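Local coordinates for H subunit of photosynthetic reaction center complex (Rhodopseudomonas palustris, PDB 6Z5S), which probably caps the cytoplasmic side of the photosynthetic reaction centre, steadying its quinone-reducing side, while a single N-terminal helix crosses the membrane, at residues S77-L85 against D105-R115; A209-P219 against I235-A246. One frame throughout, in Å; residues are numbered along the deposited sequence.

Contact 1. Residues S77-L85 against D105-R115; sequences SNDRPNVAL and DGVGPGSYAQR
The guanidinium of Arg80 lies flat on the ring of Tyr112, planes 6° apart, a cation-pi stack with Arg80 CZ 3.9 Å from the centroid of the Tyr112 ring. On the opposite face of the guanidinium sits Val83 CG1, displaced toward the rim, which leaves the group sandwiched between an aromatic ring and a methyl. Its edge is taken up by backbone carbonyls where helix 102-105 ends. Arg80 NH1 gives a bond of 2.7 Å to Asp105 O, approaching nearly along the C=O axis, and Arg80 NH2 one of 2.9 Å to Gly106 O, almost straight at 169° and on a lone pair. A weak third bond links Arg80 NH2 to Tyr112 O. The arginine chain reaches this place through a bend at chi3 (74°), crossing Tyr112 at about a right angle. On one flank Val107 CG1 packs against Leu85 CG at 3.9 Å, tip to tip, and also meets Val83. On the other flank the backbones join: Gln114 N donates to Asn78 O at 3.3 Å, while Gln114 CB rests on Ser77 O. Asn78 turns its ND2 to the backbone of another protein chain, and Arg115 NE makes a salt bridge to an acidic side chain of that chain. With carbonyl oxygens rather than a carboxylate at its edge, Arg80 is held by dipoles and the pi face; the C-terminal end of the short helix would probably favour its positive charge, whereas a basic side chain of another protein chain packed on Arg80 would probably work against it, and the paired bonds fix the plane in which it stacks.

Contact 2. Residues A209-P219 against I235-A246; sequences AIRGDQFAGVP and ICAYYGAGTLYA
Ala209 opens the contact with its CB on Tyr239 O (3.5 Å), while its carbonyl oxygen receives a CA-H...O contact from Gly242 CA; the helix can come this close because Gly242 has no side chain. Ile210 sends CD1 between two tyrosines, 3.8 Å from Tyr238 CE2 at the edge of that ring and also against Tyr239 CE1. Gln214 O accepts the hydroxyl of Tyr238 (OH to O 2.7 Å) as well as Gly217 N, which ties the ring to the 3-10 turn 214-216. Tyr238 extends across to this turn with CG anti to the backbone N, chi1 -176°. Phe215 crosses Tyr239 at about a right angle, CE1 3.7 Å from Tyr239 OH, a hydroxyl that bonds to Leu190 O. Val218 lays its CA over the face of Tyr238, a CH-pi contact 3.9 Å from the ring centroid, and puts CG2 against both tyrosines. Pro219 finishes the segment, its CD 3.5 Å from Tyr238 CB and its carbonyl oxygen beside Ile235 CG1. Phe103 meets Tyr238 edge-to-face. Here an irregular loop of the PRC-barrel domain wraps one flank of helix 229-245, whose Tyr239 also packs on strand 188-192 of the antiparallel sheet.

In the fold
From the N terminus the chain runs through helix 9-31 and strands 61-64 and 70-73 before entering contact 1, which closes the loop that carries strand 96-98, with strand 85-87 starting and helix 102-105 ending at its two segments. The sheet of strands 129-131, 161-169, 174-182 and 188-192 follows, and only then does contact 2 open, folding 209-219 back onto helix 229-245. The two closures are therefore in series, neither nested nor crossed, with centres about 16 Å apart. They nevertheless touch: Gly110 and Ser111 pack on Ala237, and Pro109 on Gly240. Helix 229-245 thus lies between segment 105-115 and strand 188-192.

Contact 1. Residues S77-L85 against D105-R115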
# COMPACT_ATOMS: atom_id res chain seq x y z
N SER D 77 -7.83 1.94 34.91
CA SER D 77 -7.29 2.86 35.90
C SER D 77 -6.64 4.09 35.27
O SER D 77 -6.34 5.04 35.99
CB SER D 77 -6.27 2.15 36.78
OG SER D 77 -5.14 1.74 36.02
N ASN D 78 -6.42 4.09 33.96
CA ASN D 78 -5.82 5.22 33.27
C ASN D 78 -6.84 6.25 32.81
O ASN D 78 -6.45 7.27 32.25
CB ASN D 78 -5.02 4.73 32.06
CG ASN D 78 -3.83 3.88 32.45
OD1 ASN D 78 -3.81 3.30 33.53
ND2 ASN D 78 -2.85 3.80 31.58
N ASP D 79 -8.13 6.01 33.06
CA ASP D 79 -9.16 6.78 32.38
C ASP D 79 -9.26 8.21 32.90
O ASP D 79 -9.55 9.12 32.12
CB ASP D 79 -10.51 6.09 32.52
CG ASP D 79 -10.62 4.86 31.67
OD1 ASP D 79 -9.66 4.55 30.94
OD2 ASP D 79 -11.67 4.19 31.73
N ARG D 80 -9.03 8.42 34.20
CA ARG D 80 -9.35 9.69 34.85
C ARG D 80 -10.78 10.08 34.51
O ARG D 80 -11.01 11.06 33.80
CB ARG D 80 -8.39 10.80 34.43
CG ARG D 80 -6.98 10.63 34.92
CD ARG D 80 -6.13 11.81 34.49
NE ARG D 80 -6.43 13.02 35.25
CZ ARG D 80 -6.59 14.22 34.72
NH1 ARG D 80 -6.86 15.25 35.50
NH2 ARG D 80 -6.50 14.38 33.41
N PRO D 81 -11.77 9.34 35.00
CA PRO D 81 -13.15 9.57 34.57
C PRO D 81 -13.69 10.93 34.98
O PRO D 81 -14.19 11.68 34.13
CB PRO D 81 -13.93 8.44 35.26
CG PRO D 81 -12.90 7.45 35.66
CD PRO D 81 -11.67 8.23 35.95
N ASN D 82 -13.60 11.26 36.26
CA ASN D 82 -14.14 12.50 36.78
C ASN D 82 -13.03 13.54 36.85
O ASN D 82 -12.01 13.32 37.51
CB ASN D 82 -14.76 12.28 38.16
CG ASN D 82 -13.94 11.35 39.01
OD1 ASN D 82 -13.57 10.26 38.58
ND2 ASN D 82 -13.64 11.77 40.24
N VAL D 83 -13.22 14.66 36.15
CA VAL D 83 -12.26 15.73 36.09
C VAL D 83 -12.99 17.05 36.31
O VAL D 83 -14.19 17.09 36.56
CB VAL D 83 -11.48 15.74 34.76
CG1 VAL D 83 -10.62 14.51 34.64
CG2 VAL D 83 -12.44 15.81 33.60
N ALA D 84 -12.24 18.15 36.21
CA ALA D 84 -12.76 19.48 36.52
C ALA D 84 -13.38 20.08 35.26
O ALA D 84 -12.82 20.95 34.60
CB ALA D 84 -11.65 20.37 37.07
N LEU D 85 -14.59 19.61 34.95
CA LEU D 85 -15.29 20.02 33.75
C LEU D 85 -16.77 20.13 34.04
O LEU D 85 -17.31 19.38 34.86
CB LEU D 85 -15.06 19.04 32.60
CG LEU D 85 -13.76 19.18 31.81
CD1 LEU D 85 -13.57 17.98 30.93
CD2 LEU D 85 -13.79 20.44 30.99
N ASP D 105 -5.73 21.29 35.95
CA ASP D 105 -6.75 20.25 35.96
C ASP D 105 -6.39 19.10 35.03
O ASP D 105 -6.73 17.95 35.31
CB ASP D 105 -8.10 20.83 35.56
CG ASP D 105 -8.48 22.02 36.39
OD1 ASP D 105 -7.86 22.24 37.45
OD2 ASP D 105 -9.40 22.76 35.98
N GLY D 106 -5.70 19.39 33.94
CA GLY D 106 -5.46 18.38 32.94
C GLY D 106 -6.72 18.04 32.18
O GLY D 106 -7.19 16.90 32.22
N VAL D 107 -7.29 19.03 31.50
CA VAL D 107 -8.51 18.85 30.73
C VAL D 107 -8.27 19.40 29.33
O VAL D 107 -7.41 20.25 29.11
CB VAL D 107 -9.73 19.52 31.38
CG1 VAL D 107 -9.98 18.95 32.75
CG2 VAL D 107 -9.52 21.01 31.45
N GLY D 108 -9.06 18.90 28.39
CA GLY D 108 -8.96 19.33 27.01
C GLY D 108 -7.66 18.91 26.38
O GLY D 108 -7.15 17.81 26.61
N PRO D 109 -7.08 19.79 25.55
CA PRO D 109 -5.74 19.53 25.03
C PRO D 109 -4.69 19.35 26.11
O PRO D 109 -3.59 18.88 25.81
CB PRO D 109 -5.45 20.76 24.18
CG PRO D 109 -6.77 21.28 23.83
CD PRO D 109 -7.67 21.00 24.98
N GLY D 110 -4.99 19.71 27.35
CA GLY D 110 -4.08 19.53 28.46
C GLY D 110 -4.32 18.28 29.28
O GLY D 110 -3.76 18.17 30.37
N SER D 111 -5.12 17.35 28.79
CA SER D 111 -5.43 16.14 29.53
C SER D 111 -4.27 15.16 29.49
O SER D 111 -3.46 15.16 28.56
CB SER D 111 -6.68 15.48 28.97
OG SER D 111 -7.70 16.43 28.77
N TYR D 112 -4.20 14.33 30.52
CA TYR D 112 -3.23 13.25 30.57
C TYR D 112 -3.92 12.00 31.08
O TYR D 112 -5.04 12.04 31.58
CB TYR D 112 -2.03 13.60 31.45
CG TYR D 112 -2.39 14.01 32.85
CD1 TYR D 112 -2.68 15.33 33.15
CD2 TYR D 112 -2.44 13.09 33.88
CE1 TYR D 112 -3.01 15.71 34.42
CE2 TYR D 112 -2.77 13.46 35.16
CZ TYR D 112 -3.06 14.78 35.42
OH TYR D 112 -3.39 15.16 36.69
N ALA D 113 -3.25 10.87 30.93
CA ALA D 113 -3.75 9.60 31.43
C ALA D 113 -3.06 9.27 32.75
O ALA D 113 -1.91 9.63 32.98
CB ALA D 113 -3.51 8.48 30.43
N GLN D 114 -3.79 8.58 33.62
CA GLN D 114 -3.23 8.14 34.89
C GLN D 114 -2.33 6.93 34.65
O GLN D 114 -2.64 5.79 35.01
CB GLN D 114 -4.34 7.82 35.88
CG GLN D 114 -3.89 7.88 37.32
CD GLN D 114 -3.50 9.27 37.74
OE1 GLN D 114 -4.22 10.23 37.48
NE2 GLN D 114 -2.35 9.39 38.39
N ARG D 115 -1.19 7.20 34.03
CA ARG D 115 -0.22 6.16 33.75
C ARG D 115 0.46 5.72 35.04
O ARG D 115 0.33 6.34 36.10
CB ARG D 115 0.83 6.65 32.76
CG ARG D 115 0.27 7.11 31.44
CD ARG D 115 1.38 7.31 30.43
NE ARG D 115 1.68 6.10 29.69
CZ ARG D 115 2.63 6.01 28.78
NH1 ARG D 115 3.39 7.06 28.49
NH2 ARG D 115 2.83 4.86 28.15

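Contact 2. Residues A209-P219 against I235-A246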
# COMPACT_ATOMS: atom_id res chain seq x y z
N ALA D 209 4.13 27.35 22.88
CA ALA D 209 2.92 26.79 23.47
C ALA D 209 2.49 27.59 24.70
O ALA D 209 1.33 28.00 24.80
CB ALA D 209 3.13 25.33 23.83
N ILE D 210 3.41 27.81 25.63
CA ILE D 210 3.14 28.60 26.82
C ILE D 210 4.02 29.84 26.76
O ILE D 210 4.94 29.94 25.95
CB ILE D 210 3.38 27.82 28.11
CG1 ILE D 210 4.87 27.58 28.32
CG2 ILE D 210 2.65 26.49 28.06
CD1 ILE D 210 5.19 26.68 29.47
N ARG D 211 3.74 30.78 27.65
CA ARG D 211 4.53 32.00 27.71
C ARG D 211 5.63 31.85 28.76
O ARG D 211 5.77 30.81 29.40
CB ARG D 211 3.65 33.20 27.99
CG ARG D 211 2.79 33.06 29.22
CD ARG D 211 2.05 34.36 29.49
NE ARG D 211 1.49 34.36 30.83
CZ ARG D 211 0.25 33.99 31.12
NH1 ARG D 211 -0.19 34.02 32.37
NH2 ARG D 211 -0.56 33.59 30.14
N GLY D 212 6.41 32.92 28.94
CA GLY D 212 7.66 32.80 29.66
C GLY D 212 7.50 32.42 31.12
O GLY D 212 8.28 31.62 31.64
N ASP D 213 6.52 33.00 31.80
CA ASP D 213 6.37 32.73 33.22
C ASP D 213 5.82 31.34 33.48
O ASP D 213 6.14 30.72 34.51
CB ASP D 213 5.47 33.77 33.87
CG ASP D 213 4.13 33.88 33.18
OD1 ASP D 213 4.12 34.13 31.96
OD2 ASP D 213 3.10 33.69 33.85
N GLN D 214 5.01 30.82 32.56
CA GLN D 214 4.35 29.54 32.76
C GLN D 214 5.32 28.39 32.97
O GLN D 214 4.91 27.32 33.43
CB GLN D 214 3.44 29.23 31.58
CG GLN D 214 2.37 30.28 31.37
CD GLN D 214 1.22 29.77 30.54
OE1 GLN D 214 1.15 30.00 29.34
NE2 GLN D 214 0.30 29.07 31.19
N PHE D 215 6.60 28.58 32.64
CA PHE D 215 7.59 27.54 32.90
C PHE D 215 7.71 27.23 34.38
O PHE D 215 8.25 26.18 34.74
CB PHE D 215 8.94 27.95 32.34
CG PHE D 215 9.01 27.88 30.85
CD1 PHE D 215 9.33 26.69 30.22
CD2 PHE D 215 8.74 28.99 30.08
CE1 PHE D 215 9.38 26.62 28.85
CE2 PHE D 215 8.80 28.92 28.71
CZ PHE D 215 9.12 27.74 28.10
N ALA D 216 7.23 28.11 35.25
CA ALA D 216 7.22 27.79 36.67
C ALA D 216 6.23 26.68 36.99
O ALA D 216 6.45 25.91 37.92
CB ALA D 216 6.91 29.04 37.49
N GLY D 217 5.15 26.59 36.23
CA GLY D 217 4.09 25.64 36.52
C GLY D 217 4.22 24.28 35.89
O GLY D 217 3.36 23.43 36.13
N VAL D 218 5.25 24.05 35.08
CA VAL D 218 5.43 22.74 34.45
C VAL D 218 5.56 21.68 35.54
O VAL D 218 6.32 21.88 36.51
CB VAL D 218 6.66 22.74 33.54
CG1 VAL D 218 6.88 21.38 32.93
CG2 VAL D 218 6.50 23.79 32.46
N PRO D 219 4.85 20.56 35.45
CA PRO D 219 4.93 19.54 36.51
C PRO D 219 6.34 18.98 36.62
O PRO D 219 6.93 18.53 35.63
CB PRO D 219 3.93 18.48 36.06
CG PRO D 219 3.04 19.16 35.10
CD PRO D 219 3.89 20.17 34.41
N ILE D 235 3.79 16.36 31.84
CA ILE D 235 4.57 17.43 31.23
C ILE D 235 4.07 17.70 29.81
O ILE D 235 3.80 18.85 29.44
CB ILE D 235 6.06 17.07 31.25
CG1 ILE D 235 6.58 17.10 32.68
CG2 ILE D 235 6.85 18.03 30.40
CD1 ILE D 235 7.81 16.28 32.90
N CYS D 236 3.95 16.65 28.99
CA CYS D 236 3.45 16.86 27.64
C CYS D 236 2.04 17.44 27.66
O CYS D 236 1.68 18.21 26.76
CB CYS D 236 3.49 15.57 26.84
SG CYS D 236 5.04 14.67 26.93
N ALA D 237 1.25 17.13 28.68
CA ALA D 237 -0.10 17.66 28.76
C ALA D 237 -0.10 19.12 29.19
O ALA D 237 -0.91 19.91 28.69
CB ALA D 237 -0.93 16.82 29.73
N TYR D 238 0.78 19.48 30.11
CA TYR D 238 0.92 20.89 30.47
C TYR D 238 1.30 21.71 29.25
O TYR D 238 0.82 22.83 29.08
CB TYR D 238 1.96 21.06 31.57
CG TYR D 238 2.08 22.48 32.05
CD1 TYR D 238 1.29 22.95 33.08
CD2 TYR D 238 2.98 23.35 31.47
CE1 TYR D 238 1.40 24.24 33.52
CE2 TYR D 238 3.09 24.65 31.90
CZ TYR D 238 2.30 25.08 32.93
OH TYR D 238 2.40 26.38 33.36
N TYR D 239 2.15 21.16 28.39
CA TYR D 239 2.52 21.92 27.20
C TYR D 239 1.43 21.89 26.14
O TYR D 239 1.26 22.88 25.42
CB TYR D 239 3.83 21.40 26.64
CG TYR D 239 5.01 21.88 27.43
CD1 TYR D 239 5.55 23.13 27.23
CD2 TYR D 239 5.57 21.08 28.41
CE1 TYR D 239 6.62 23.57 27.97
CE2 TYR D 239 6.64 21.51 29.15
CZ TYR D 239 7.16 22.75 28.92
OH TYR D 239 8.23 23.17 29.67
N GLY D 240 0.68 20.80 26.03
CA GLY D 240 -0.42 20.76 25.09
C GLY D 240 -1.58 21.64 25.48
O GLY D 240 -2.33 22.08 24.60
N ALA D 241 -1.76 21.91 26.77
CA ALA D 241 -2.83 22.80 27.20
C ALA D 241 -2.68 24.18 26.58
O ALA D 241 -3.67 24.83 26.26
CB ALA D 241 -2.86 22.91 28.72
N GLY D 242 -1.44 24.64 26.40
CA GLY D 242 -1.21 25.95 25.83
C GLY D 242 -1.68 26.09 24.40
O GLY D 242 -1.91 27.21 23.94
N THR D 243 -1.82 24.98 23.68
CA THR D 243 -2.28 25.05 22.30
C THR D 243 -3.70 25.57 22.19
O THR D 243 -4.11 25.98 21.11
CB THR D 243 -2.19 23.67 21.64
OG1 THR D 243 -3.26 22.84 22.12
CG2 THR D 243 -0.86 23.01 21.96
N LEU D 244 -4.44 25.59 23.29
CA LEU D 244 -5.82 26.05 23.24
C LEU D 244 -6.10 27.10 24.30
O LEU D 244 -6.94 27.98 24.10
CB LEU D 244 -6.78 24.88 23.40
CG LEU D 244 -8.20 25.11 22.91
CD1 LEU D 244 -8.23 25.12 21.40
CD2 LEU D 244 -9.12 24.05 23.45
N TYR D 245 -5.40 27.02 25.43
CA TYR D 245 -5.75 27.84 26.58
C TYR D 245 -4.72 28.92 26.91
O TYR D 245 -5.03 29.81 27.71
CB TYR D 245 -5.96 26.96 27.81
CG TYR D 245 -7.10 26.01 27.68
CD1 TYR D 245 -8.40 26.47 27.54
CD2 TYR D 245 -6.90 24.64 27.70
CE1 TYR D 245 -9.45 25.60 27.41
CE2 TYR D 245 -7.95 23.77 27.58
CZ TYR D 245 -9.22 24.25 27.44
OH TYR D 245 -10.27 23.39 27.32
N ALA D 246 -3.52 28.87 26.35
CA ALA D 246 -2.55 29.92 26.66
C ALA D 246 -2.80 31.17 25.84
O ALA D 246 -3.27 32.18 26.37
CB ALA D 246 -1.12 29.40 26.44